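Local coordinates for ADP-ribosyltransferase (Staphylococcus aureus, PDB 1OJZ), which binds NAD+ and probably transfers its ADP-ribose moiety to a target protein, as a mono-ADP-ribosyltransferase of the exoenzyme family, at residues V81-L86 / T139-G144; L86-Y91 / A148-E153. All coordinates share one frame; numbering follows the deposited sequence.

Contact 1: residues V81-L86 / T139-G144; sequences VYVYRL and TQLVSG. With NAD (nicotinamide-adenine-dinucleotide), chain B.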
ATOM      1  N   VAL A  81       6.375   6.345 -10.086  1.00 21.79           N
ATOM      2  CA  VAL A  81       6.533   6.879  -8.733  1.00 21.86           C
ATOM      3  C   VAL A  81       6.524   5.825  -7.626  1.00 22.68           C
ATOM      4  O   VAL A  81       5.942   4.743  -7.776  1.00 21.15           O
ATOM      5  CB  VAL A  81       5.407   7.924  -8.430  1.00 22.21           C
ATOM      6  CG1 VAL A  81       4.046   7.284  -8.615  1.00 20.75           C
ATOM      7  CG2 VAL A  81       5.531   8.467  -7.013  1.00 21.96           C
ATOM      8  N   TYR A  82       7.186   6.151  -6.520  1.00 20.31           N
ATOM      9  CA  TYR A  82       7.234   5.265  -5.359  1.00 20.44           C
ATOM     10  C   TYR A  82       6.204   5.695  -4.322  1.00 20.52           C
ATOM     11  O   TYR A  82       6.037   6.890  -4.053  1.00 21.05           O
ATOM     12  CB  TYR A  82       8.616   5.294  -4.687  1.00 21.80           C
ATOM     13  CG  TYR A  82       9.677   4.425  -5.329  1.00 22.28           C
ATOM     14  CD1 TYR A  82      10.702   4.989  -6.089  1.00 25.04           C
ATOM     15  CD2 TYR A  82       9.659   3.038  -5.172  1.00 23.16           C
ATOM     16  CE1 TYR A  82      11.687   4.194  -6.676  1.00 25.61           C
ATOM     17  CE2 TYR A  82      10.633   2.232  -5.756  1.00 23.34           C
ATOM     18  CZ  TYR A  82      11.644   2.817  -6.505  1.00 25.32           C
ATOM     19  OH  TYR A  82      12.609   2.030  -7.092  1.00 27.47           O
ATOM     20  N   VAL A  83       5.495   4.721  -3.760  1.00 19.37           N
ATOM     21  CA  VAL A  83       4.539   4.993  -2.699  1.00 17.75           C
ATOM     22  C   VAL A  83       4.929   4.024  -1.595  1.00 19.97           C
ATOM     23  O   VAL A  83       5.508   2.964  -1.865  1.00 21.32           O
ATOM     24  CB  VAL A  83       3.078   4.745  -3.122  1.00 17.60           C
ATOM     25  CG1 VAL A  83       2.672   5.773  -4.183  1.00 17.90           C
ATOM     26  CG2 VAL A  83       2.911   3.309  -3.632  1.00 13.72           C
ATOM     27  N   TYR A  84       4.615   4.378  -0.357  1.00 20.07           N
ATOM     28  CA  TYR A  84       4.995   3.541   0.768  1.00 19.43           C
ATOM     29  C   TYR A  84       3.839   2.955   1.566  1.00 18.96           C
ATOM     30  O   TYR A  84       2.942   3.669   2.006  1.00 19.02           O
ATOM     31  CB  TYR A  84       5.916   4.335   1.700  1.00 19.60           C
ATOM     32  CG  TYR A  84       7.166   4.833   1.006  1.00 19.86           C
ATOM     33  CD1 TYR A  84       7.135   5.966   0.190  1.00 20.30           C
ATOM     34  CD2 TYR A  84       8.364   4.137   1.121  1.00 18.76           C
ATOM     35  CE1 TYR A  84       8.276   6.387  -0.500  1.00 21.01           C
ATOM     36  CE2 TYR A  84       9.501   4.541   0.444  1.00 20.06           C
ATOM     37  CZ  TYR A  84       9.455   5.664  -0.368  1.00 23.05           C
ATOM     38  OH  TYR A  84      10.591   6.037  -1.056  1.00 23.16           O
ATOM     39  N   ARG A  85       3.879   1.638   1.742  1.00 18.34           N
ATOM     40  CA  ARG A  85       2.865   0.943   2.509  1.00 18.28           C
ATOM     41  C   ARG A  85       3.540   0.506   3.816  1.00 18.84           C
ATOM     42  O   ARG A  85       4.343  -0.429   3.831  1.00 18.08           O
ATOM     43  CB  ARG A  85       2.335  -0.267   1.716  1.00 18.16           C
ATOM     44  CG  ARG A  85       1.110  -0.925   2.356  1.00 18.19           C
ATOM     45  CD  ARG A  85       0.503  -2.055   1.521  1.00 19.73           C
ATOM     46  NE  ARG A  85      -0.648  -2.649   2.209  1.00 21.54           N
ATOM     47  CZ  ARG A  85      -1.071  -3.898   2.032  1.00 20.23           C
ATOM     48  NH1 ARG A  85      -0.447  -4.704   1.177  1.00 19.50           N
ATOM     49  NH2 ARG A  85      -2.098  -4.354   2.734  1.00 19.13           N
ATOM     50  N   LEU A  86       3.245   1.216   4.901  1.00 19.43           N
ATOM     51  CA  LEU A  86       3.825   0.883   6.194  1.00 21.15           C
ATOM     52  C   LEU A  86       3.030  -0.260   6.812  1.00 22.51           C
ATOM     53  O   LEU A  86       1.805  -0.206   6.890  1.00 23.84           O
ATOM     54  CB  LEU A  86       3.835   2.115   7.103  1.00 21.97           C
ATOM     55  CG  LEU A  86       5.032   3.048   6.874  1.00 25.12           C
ATOM     56  CD1 LEU A  86       5.141   3.418   5.395  1.00 28.17           C
ATOM     57  CD2 LEU A  86       4.878   4.304   7.723  1.00 26.59           C
ATOM     58  N   THR A 139      -1.610   3.311   0.744  1.00 20.43           N
ATOM     59  CA  THR A 139      -0.214   3.738   0.793  1.00 20.88           C
ATOM     60  C   THR A 139      -0.057   5.240   0.982  1.00 21.86           C
ATOM     61  O   THR A 139      -1.039   5.985   0.990  1.00 20.79           O
ATOM     62  CB  THR A 139       0.515   3.354  -0.507  1.00 22.52           C
ATOM     63  OG1 THR A 139      -0.030   4.115  -1.597  1.00 18.16           O
ATOM     64  CG2 THR A 139       0.347   1.851  -0.799  1.00 21.95           C
ATOM     65  N   GLN A 140       1.192   5.676   1.130  1.00 21.72           N
ATOM     66  CA  GLN A 140       1.494   7.094   1.298  1.00 21.47           C
ATOM     67  C   GLN A 140       2.576   7.555   0.320  1.00 19.38           C
ATOM     68  O   GLN A 140       3.571   6.852   0.093  1.00 16.61           O
ATOM     69  CB  GLN A 140       1.896   7.387   2.757  1.00 21.87           C
ATOM     70  CG  GLN A 140       2.811   6.372   3.414  1.00 25.59           C
ATOM     71  CD  GLN A 140       2.846   6.498   4.939  1.00 27.78           C
ATOM     72  OE1 GLN A 140       3.324   7.491   5.484  1.00 31.07           O
ATOM     73  NE2 GLN A 140       2.330   5.485   5.628  1.00 26.72           N
ATOM     74  N   LEU A 141       2.349   8.723  -0.284  1.00 18.91           N
ATOM     75  CA  LEU A 141       3.274   9.315  -1.255  1.00 20.87           C
ATOM     76  C   LEU A 141       4.578   9.698  -0.584  1.00 21.34           C
ATOM     77  O   LEU A 141       5.627   9.733  -1.216  1.00 23.04           O
ATOM     78  CB  LEU A 141       2.677  10.586  -1.878  1.00 22.55           C
ATOM     79  CG  LEU A 141       2.270  10.614  -3.351  1.00 23.34           C
ATOM     80  CD1 LEU A 141       1.950  12.060  -3.740  1.00 20.86           C
ATOM     81  CD2 LEU A 141       3.384  10.061  -4.228  1.00 22.60           C
ATOM     82  N   VAL A 142       4.489  10.032   0.697  1.00 21.20           N
ATOM     83  CA  VAL A 142       5.657  10.417   1.473  1.00 22.27           C
ATOM     84  C   VAL A 142       5.759   9.470   2.653  1.00 21.60           C
ATOM     85  O   VAL A 142       4.856   9.406   3.492  1.00 22.01           O
ATOM     86  CB  VAL A 142       5.527  11.861   1.999  1.00 22.46           C
ATOM     87  CG1 VAL A 142       6.751  12.222   2.846  1.00 22.85           C
ATOM     88  CG2 VAL A 142       5.372  12.823   0.830  1.00 24.20           C
ATOM     89  N   SER A 143       6.850   8.718   2.707  1.00 23.01           N
ATOM     90  CA  SER A 143       7.039   7.770   3.793  1.00 26.44           C
ATOM     91  C   SER A 143       7.035   8.503   5.125  1.00 28.33           C
ATOM     92  O   SER A 143       7.675   9.546   5.265  1.00 30.35           O
ATOM     93  CB  SER A 143       8.364   7.026   3.622  1.00 27.30           C
ATOM     94  OG  SER A 143       8.541   6.084   4.666  1.00 32.41           O
ATOM     95  N   GLY A 144       6.309   7.963   6.097  1.00 28.76           N
ATOM     96  CA  GLY A 144       6.259   8.586   7.406  1.00 29.74           C
ATOM     97  C   GLY A 144       5.122   9.567   7.611  1.00 30.09           C
ATOM     98  O   GLY A 144       4.883  10.008   8.732  1.00 31.65           O
TER
HETATM   99  PA  NAD B 500      -4.383  -2.919   6.193  1.00 31.53           P
HETATM  100  O1A NAD B 500      -3.111  -3.068   5.460  1.00 31.13           O
HETATM  101  O2A NAD B 500      -5.642  -3.394   5.557  1.00 33.37           O
HETATM  102  O5B NAD B 500      -4.217  -3.602   7.627  1.00 35.66           O
HETATM  103  C5B NAD B 500      -3.815  -4.978   7.715  1.00 38.14           C
HETATM  104  C4B NAD B 500      -2.806  -5.114   8.825  1.00 37.48           C
HETATM  105  O4B NAD B 500      -2.422  -6.531   8.723  1.00 33.36           O
HETATM  106  C3B NAD B 500      -1.511  -4.275   8.620  1.00 38.19           C
HETATM  107  O3B NAD B 500      -1.276  -3.517   9.841  1.00 41.94           O
HETATM  108  C2B NAD B 500      -0.385  -5.236   8.312  1.00 35.49           C
HETATM  109  O2B NAD B 500       0.714  -5.267   9.140  1.00 36.10           O
HETATM  110  C1B NAD B 500      -1.122  -6.597   8.124  1.00 35.16           C
HETATM  111  N9A NAD B 500      -1.318  -6.916   6.699  1.00 33.39           N
HETATM  112  C8A NAD B 500      -1.523  -6.142   5.547  1.00 33.45           C
HETATM  113  N7A NAD B 500      -1.648  -6.846   4.447  1.00 32.09           N
HETATM  114  C5A NAD B 500      -1.521  -8.127   4.787  1.00 32.16           C
HETATM  115  C6A NAD B 500      -1.570  -9.369   4.012  1.00 33.07           C
HETATM  116  N6A NAD B 500      -1.753  -9.381   2.708  1.00 32.49           N
HETATM  117  N1A NAD B 500      -1.391 -10.524   4.762  1.00 33.19           N
HETATM  118  C2A NAD B 500      -1.197 -10.575   6.095  1.00 33.66           C
HETATM  119  N3A NAD B 500      -1.150  -9.418   6.882  1.00 31.55           N
HETATM  120  C4A NAD B 500      -1.314  -8.214   6.189  1.00 31.94           C
HETATM  121  O3  NAD B 500      -4.585  -1.398   6.565  1.00 29.60           O
HETATM  122  PN  NAD B 500      -3.548  -0.317   7.187  1.00 28.54           P
HETATM  123  O1N NAD B 500      -2.378  -0.249   6.307  1.00 31.35           O
HETATM  124  O2N NAD B 500      -3.353  -0.698   8.617  1.00 28.86           O
HETATM  125  O5D NAD B 500      -4.397   1.023   6.962  1.00 31.07           O
HETATM  126  C5D NAD B 500      -5.623   1.274   7.692  1.00 29.81           C
HETATM  127  C4D NAD B 500      -5.843   2.742   7.760  1.00 31.80           C
HETATM  128  O4D NAD B 500      -4.534   3.454   7.630  1.00 28.88           O
HETATM  129  C3D NAD B 500      -6.739   3.332   6.609  1.00 33.04           C
HETATM  130  O3D NAD B 500      -7.750   4.209   7.162  1.00 33.72           O
HETATM  131  C2D NAD B 500      -5.767   4.132   5.720  1.00 32.78           C
HETATM  132  O2D NAD B 500      -6.433   5.185   5.067  1.00 37.24           O
HETATM  133  C1D NAD B 500      -4.669   4.595   6.757  1.00 30.11           C
HETATM  134  N1N NAD B 500      -3.289   4.963   6.213  1.00 27.85           N
HETATM  135  C2N NAD B 500      -2.310   3.886   6.155  1.00 25.49           C
HETATM  136  C3N NAD B 500      -1.296   3.846   5.267  1.00 23.32           C
HETATM  137  C7N NAD B 500      -0.287   2.724   5.270  1.00 22.59           C
HETATM  138  O7N NAD B 500       0.846   2.957   4.785  1.00 18.62           O
HETATM  139  N7N NAD B 500      -0.607   1.537   5.800  1.00 21.82           N
HETATM  140  C4N NAD B 500      -1.111   4.945   4.230  1.00 20.96           C
HETATM  141  C5N NAD B 500      -2.436   5.577   3.924  1.00 23.60           C
HETATM  142  C6N NAD B 500      -3.314   5.803   5.022  1.00 24.77           C
HETATM  143  O   HOH W   1       7.177   9.134  -3.073  1.00 23.20           O

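Contact 2: residues L86-Y91 / A148-E153; sequences LLNLDY and AGRPIE. With NAD (nicotinamide-adenine-dinucleotide), chain B.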
ATOM      1  N   LEU A  86       3.245   1.216   4.901  1.00 19.43           N
ATOM      2  CA  LEU A  86       3.825   0.883   6.194  1.00 21.15           C
ATOM      3  C   LEU A  86       3.030  -0.260   6.812  1.00 22.51           C
ATOM      4  O   LEU A  86       1.805  -0.206   6.890  1.00 23.84           O
ATOM      5  CB  LEU A  86       3.835   2.115   7.103  1.00 21.97           C
ATOM      6  CG  LEU A  86       5.032   3.048   6.874  1.00 25.12           C
ATOM      7  CD1 LEU A  86       5.141   3.418   5.395  1.00 28.17           C
ATOM      8  CD2 LEU A  86       4.878   4.304   7.723  1.00 26.59           C
ATOM      9  N   LEU A  87       3.735  -1.302   7.240  1.00 22.13           N
ATOM     10  CA  LEU A  87       3.075  -2.474   7.794  1.00 22.52           C
ATOM     11  C   LEU A  87       3.691  -2.957   9.102  1.00 22.01           C
ATOM     12  O   LEU A  87       4.824  -2.606   9.439  1.00 19.34           O
ATOM     13  CB  LEU A  87       3.129  -3.607   6.760  1.00 20.29           C
ATOM     14  CG  LEU A  87       2.541  -3.289   5.381  1.00 21.47           C
ATOM     15  CD1 LEU A  87       3.119  -4.247   4.338  1.00 20.32           C
ATOM     16  CD2 LEU A  87       1.025  -3.380   5.438  1.00 21.89           C
ATOM     17  N   ASN A  88       2.924  -3.768   9.829  1.00 21.94           N
ATOM     18  CA  ASN A  88       3.365  -4.354  11.088  1.00 20.98           C
ATOM     19  C   ASN A  88       3.963  -5.732  10.763  1.00 21.55           C
ATOM     20  O   ASN A  88       3.818  -6.231   9.644  1.00 20.51           O
ATOM     21  CB  ASN A  88       2.182  -4.487  12.057  1.00 22.13           C
ATOM     22  CG  ASN A  88       1.605  -3.134  12.464  1.00 24.28           C
ATOM     23  OD1 ASN A  88       2.333  -2.253  12.909  1.00 24.91           O
ATOM     24  ND2 ASN A  88       0.298  -2.970  12.308  1.00 22.71           N
ATOM     25  N   LEU A  89       4.629  -6.346  11.734  1.00 20.59           N
ATOM     26  CA  LEU A  89       5.265  -7.641  11.519  1.00 21.72           C
ATOM     27  C   LEU A  89       4.312  -8.779  11.202  1.00 22.27           C
ATOM     28  O   LEU A  89       4.737  -9.805  10.669  1.00 22.55           O
ATOM     29  CB  LEU A  89       6.134  -8.011  12.722  1.00 23.24           C
ATOM     30  CG  LEU A  89       7.289  -7.045  13.018  1.00 22.73           C
ATOM     31  CD1 LEU A  89       8.184  -7.647  14.089  1.00 22.30           C
ATOM     32  CD2 LEU A  89       8.092  -6.771  11.756  1.00 23.84           C
ATOM     33  N   ASP A  90       3.031  -8.606  11.515  1.00 22.89           N
ATOM     34  CA  ASP A  90       2.049  -9.647  11.225  1.00 25.38           C
ATOM     35  C   ASP A  90       2.026  -9.951   9.724  1.00 25.63           C
ATOM     36  O   ASP A  90       1.699 -11.061   9.306  1.00 24.42           O
ATOM     37  CB  ASP A  90       0.650  -9.215  11.684  1.00 26.77           C
ATOM     38  CG  ASP A  90       0.213  -7.898  11.077  1.00 28.36           C
ATOM     39  OD1 ASP A  90      -0.953  -7.500  11.284  1.00 26.30           O
ATOM     40  OD2 ASP A  90       1.036  -7.257  10.394  1.00 27.97           O
ATOM     41  N   TYR A  91       2.379  -8.952   8.922  1.00 26.16           N
ATOM     42  CA  TYR A  91       2.411  -9.091   7.471  1.00 26.14           C
ATOM     43  C   TYR A  91       3.281 -10.267   7.054  1.00 26.72           C
ATOM     44  O   TYR A  91       2.963 -10.973   6.098  1.00 28.33           O
ATOM     45  CB  TYR A  91       2.944  -7.799   6.838  1.00 24.40           C
ATOM     46  CG  TYR A  91       3.332  -7.912   5.380  1.00 25.27           C
ATOM     47  CD1 TYR A  91       2.370  -7.865   4.370  1.00 25.77           C
ATOM     48  CD2 TYR A  91       4.670  -8.058   5.010  1.00 23.47           C
ATOM     49  CE1 TYR A  91       2.735  -7.957   3.022  1.00 27.29           C
ATOM     50  CE2 TYR A  91       5.046  -8.152   3.678  1.00 26.58           C
ATOM     51  CZ  TYR A  91       4.080  -8.100   2.685  1.00 29.33           C
ATOM     52  OH  TYR A  91       4.469  -8.188   1.363  1.00 28.63           O
ATOM     53  N   ALA A 148       4.121   6.261  10.903  1.00 32.22           N
ATOM     54  CA  ALA A 148       5.569   6.206  10.721  1.00 32.43           C
ATOM     55  C   ALA A 148       6.304   5.307  11.713  1.00 32.52           C
ATOM     56  O   ALA A 148       7.480   4.997  11.520  1.00 33.68           O
ATOM     57  CB  ALA A 148       6.149   7.624  10.763  1.00 32.43           C
ATOM     58  N   GLY A 149       5.616   4.880  12.764  1.00 31.94           N
ATOM     59  CA  GLY A 149       6.252   4.021  13.747  1.00 32.52           C
ATOM     60  C   GLY A 149       6.314   2.544  13.384  1.00 32.07           C
ATOM     61  O   GLY A 149       7.036   1.780  14.033  1.00 31.53           O
ATOM     62  N   ARG A 150       5.574   2.134  12.351  1.00 29.41           N
ATOM     63  CA  ARG A 150       5.544   0.728  11.936  1.00 26.32           C
ATOM     64  C   ARG A 150       6.893   0.165  11.472  1.00 25.80           C
ATOM     65  O   ARG A 150       7.681   0.851  10.824  1.00 23.80           O
ATOM     66  CB  ARG A 150       4.483   0.518  10.852  1.00 26.40           C
ATOM     67  CG  ARG A 150       3.055   0.668  11.361  1.00 23.16           C
ATOM     68  CD  ARG A 150       2.044   0.334  10.270  1.00 23.16           C
ATOM     69  NE  ARG A 150       0.696   0.192  10.812  1.00 23.09           N
ATOM     70  CZ  ARG A 150      -0.371  -0.159  10.100  1.00 26.18           C
ATOM     71  NH1 ARG A 150      -0.259  -0.406   8.801  1.00 23.84           N
ATOM     72  NH2 ARG A 150      -1.557  -0.270  10.692  1.00 27.23           N
ATOM     73  N   PRO A 151       7.163  -1.115  11.798  1.00 25.24           N
ATOM     74  CA  PRO A 151       8.380  -1.876  11.485  1.00 24.23           C
ATOM     75  C   PRO A 151       8.742  -2.048  10.012  1.00 23.15           C
ATOM     76  O   PRO A 151       9.895  -1.864   9.618  1.00 22.14           O
ATOM     77  CB  PRO A 151       8.121  -3.232  12.145  1.00 24.54           C
ATOM     78  CG  PRO A 151       7.131  -2.927  13.210  1.00 27.02           C
ATOM     79  CD  PRO A 151       6.211  -1.967  12.530  1.00 23.71           C
ATOM     80  N   ILE A 152       7.758  -2.411   9.200  1.00 20.50           N
ATOM     81  CA  ILE A 152       8.003  -2.656   7.785  1.00 21.03           C
ATOM     82  C   ILE A 152       7.570  -1.533   6.865  1.00 20.95           C
ATOM     83  O   ILE A 152       6.537  -0.907   7.065  1.00 23.06           O
ATOM     84  CB  ILE A 152       7.276  -3.940   7.324  1.00 19.17           C
ATOM     85  CG1 ILE A 152       7.810  -5.139   8.113  1.00 19.75           C
ATOM     86  CG2 ILE A 152       7.469  -4.162   5.820  1.00 18.85           C
ATOM     87  CD1 ILE A 152       6.935  -6.366   8.001  1.00 13.42           C
ATOM     88  N   GLU A 153       8.379  -1.290   5.846  1.00 22.07           N
ATOM     89  CA  GLU A 153       8.051  -0.285   4.859  1.00 24.78           C
ATOM     90  C   GLU A 153       8.092  -0.980   3.509  1.00 23.88           C
ATOM     91  O   GLU A 153       9.151  -1.378   3.033  1.00 23.20           O
ATOM     92  CB  GLU A 153       9.056   0.863   4.883  1.00 29.25           C
ATOM     93  CG  GLU A 153       8.787   1.913   3.815  1.00 34.61           C
ATOM     94  CD  GLU A 153       9.792   3.045   3.846  1.00 37.89           C
ATOM     95  OE1 GLU A 153       9.778   3.826   4.822  1.00 40.05           O
ATOM     96  OE2 GLU A 153      10.601   3.146   2.898  1.00 38.18           O
TER
HETATM   97  PA  NAD B 500      -4.383  -2.919   6.193  1.00 31.53           P
HETATM   98  O1A NAD B 500      -3.111  -3.068   5.460  1.00 31.13           O
HETATM   99  O2A NAD B 500      -5.642  -3.394   5.557  1.00 33.37           O
HETATM  100  O5B NAD B 500      -4.217  -3.602   7.627  1.00 35.66           O
HETATM  101  C5B NAD B 500      -3.815  -4.978   7.715  1.00 38.14           C
HETATM  102  C4B NAD B 500      -2.806  -5.114   8.825  1.00 37.48           C
HETATM  103  O4B NAD B 500      -2.422  -6.531   8.723  1.00 33.36           O
HETATM  104  C3B NAD B 500      -1.511  -4.275   8.620  1.00 38.19           C
HETATM  105  O3B NAD B 500      -1.276  -3.517   9.841  1.00 41.94           O
HETATM  106  C2B NAD B 500      -0.385  -5.236   8.312  1.00 35.49           C
HETATM  107  O2B NAD B 500       0.714  -5.267   9.140  1.00 36.10           O
HETATM  108  C1B NAD B 500      -1.122  -6.597   8.124  1.00 35.16           C
HETATM  109  N9A NAD B 500      -1.318  -6.916   6.699  1.00 33.39           N
HETATM  110  C8A NAD B 500      -1.523  -6.142   5.547  1.00 33.45           C
HETATM  111  N7A NAD B 500      -1.648  -6.846   4.447  1.00 32.09           N
HETATM  112  C5A NAD B 500      -1.521  -8.127   4.787  1.00 32.16           C
HETATM  113  C6A NAD B 500      -1.570  -9.369   4.012  1.00 33.07           C
HETATM  114  N6A NAD B 500      -1.753  -9.381   2.708  1.00 32.49           N
HETATM  115  N1A NAD B 500      -1.391 -10.524   4.762  1.00 33.19           N
HETATM  116  C2A NAD B 500      -1.197 -10.575   6.095  1.00 33.66           C
HETATM  117  N3A NAD B 500      -1.150  -9.418   6.882  1.00 31.55           N
HETATM  118  C4A NAD B 500      -1.314  -8.214   6.189  1.00 31.94           C
HETATM  119  O3  NAD B 500      -4.585  -1.398   6.565  1.00 29.60           O
HETATM  120  PN  NAD B 500      -3.548  -0.317   7.187  1.00 28.54           P
HETATM  121  O1N NAD B 500      -2.378  -0.249   6.307  1.00 31.35           O
HETATM  122  O2N NAD B 500      -3.353  -0.698   8.617  1.00 28.86           O
HETATM  123  O5D NAD B 500      -4.397   1.023   6.962  1.00 31.07           O
HETATM  124  C5D NAD B 500      -5.623   1.274   7.692  1.00 29.81           C
HETATM  125  C4D NAD B 500      -5.843   2.742   7.760  1.00 31.80           C
HETATM  126  O4D NAD B 500      -4.534   3.454   7.630  1.00 28.88           O
HETATM  127  C3D NAD B 500      -6.739   3.332   6.609  1.00 33.04           C
HETATM  128  O3D NAD B 500      -7.750   4.209   7.162  1.00 33.72           O
HETATM  129  C2D NAD B 500      -5.767   4.132   5.720  1.00 32.78           C
HETATM  130  O2D NAD B 500      -6.433   5.185   5.067  1.00 37.24           O
HETATM  131  C1D NAD B 500      -4.669   4.595   6.757  1.00 30.11           C
HETATM  132  N1N NAD B 500      -3.289   4.963   6.213  1.00 27.85           N
HETATM  133  C2N NAD B 500      -2.310   3.886   6.155  1.00 25.49           C
HETATM  134  C3N NAD B 500      -1.296   3.846   5.267  1.00 23.32           C
HETATM  135  C7N NAD B 500      -0.287   2.724   5.270  1.00 22.59           C
HETATM  136  O7N NAD B 500       0.846   2.957   4.785  1.00 18.62           O
HETATM  137  N7N NAD B 500      -0.607   1.537   5.800  1.00 21.82           N
HETATM  138  C4N NAD B 500      -1.111   4.945   4.230  1.00 20.96           C
HETATM  139  C5N NAD B 500      -2.436   5.577   3.924  1.00 23.60           C
HETATM  140  C6N NAD B 500      -3.314   5.803   5.022  1.00 24.77           C

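Contact 1: residues V81-L86 / T139-G144
The ring of Tyr-84 takes Ser-143 on one face: CB of Ser-143 lies 3.8 Å from the ring centroid and 16° off its normal, a CH-pi contact displaced toward the CG side. At the ring edge, in its plane, sits the carbonyl O of Gln-140, the same oxygen that accepts a hydrogen bond from the backbone N of Tyr-84 at 2.7 Å. The return bond, Gln-140 N to Tyr-84 O at 2.8 Å, completes a single antiparallel hydrogen-bonded pair, which ties the two strands at one point. Gln-140 carries its CG between its own backbone N and carbonyl carbon (chi1 42°) and then runs extended. The side chain crosses that of Leu-86 at about a right angle and sets NE2 against its methyls, 3.5 Å from CD1. NE2 also gives a hydrogen bond to the nicotinamide oxygen O7N of NAD (3.1 Å, 160° at H), while OE1 is held by the backbone N of Ala-146. O7N receives a second bond from the N of Leu-86 at 3.0 Å, and the nicotinamide N7N donates back to Leu-86 O, so the carboxamide is gripped from three directions and its rotation is fixed. The extended Arg-85 reaches an oxygen of the adenosine-side phosphate of NAD, NH2 to O1A at 3.2 Å, and NH1 makes a salt bridge to Glu-133. At the far end a water bridges Tyr-82 O and Leu-141 O, and CG2 of Val-81 meets CD2 of Leu-141. Beyond this, Leu-141 packs on Trp-15 and Ala-12 of helix 9-23, Thr-139 OG1 bonds to Val-181 of strand 180-183, and strand 81-87 pairs along its other edge with strand 152-158.

Contact 2: residues L86-Y91 / A148-E153
Arg-150 reaches across to the carbonyl of Leu-86, NH1 to O at 2.8 Å, with the oxygen almost in the guanidinium plane. The same NH1 and its neighbour NH2 both donate to O2N of the nicotinamide-side phosphate of NAD, NH2 at 2.8 Å. Extended from CG to NE, Arg-150 slants across the Asn-88 side chain, its CB close to Leu-87 O and its CG close to Asn-88 OD1. Over one guanidinium face lie ND2 of Asn-88 and the ribose hydroxyl O3B, and the asparagine amide is turned 61° from the guanidinium plane. Asn-88 holds the adenosine ribose too: its backbone N donates to O2B at 2.8 Å, and its ND2 gives a weak bond to O3B. OD2 of Asp-90 lies 2.4 Å from O2B, too short to be taken literally.

Behind this shell, Leu-87 and Ile-152 form an antiparallel hydrogen-bonded pair, Leu-87 N to Ile-152 O at 2.8 Å and Ile-152 N to Leu-87 O at 3.0 Å, next to the non-hydrogen-bonded pair Leu-86 and Glu-153. Where the strand ends, a 3-10 turn carries Leu-89, whose CD2 rests on CB of Pro-151 at 3.6 Å, and Tyr-91, whose ring has Leu-87 CD1 over one face and the adenine C5A at its edge.

Because one guanidinium serves both the Leu-86 carbonyl and the nicotinamide-side phosphate, its positive charge would probably offset the phosphate's negative charge while the carbonyl bond holds it in place; Asn-88 holds the adenosine ribose chiefly through its backbone N.

Overall arrangement
Contacts 1 and 2 lie about 12 Å apart, centre to centre, and meet at Leu-86, which belongs to both. Both use strand 81-87, an outermost strand of the five-stranded mixed sheet. Contact 1 joins it to strand 137-140 of the three-stranded sheet, and contact 2 to its sheet neighbour 152-158. Along the chain the segments alternate: 81-86, 86-91, 139-144, 148-153. Ser-143 and Glu-153 also link the contacts directly, with a probable hydrogen bond. Together they line one NAD site, contact 1 at the nicotinamide and, through Arg-85, the adenosine-side phosphate, contact 2 at the nicotinamide-side phosphate and the adenosine ribose, so a single strand and its continuation span much of the dinucleotide.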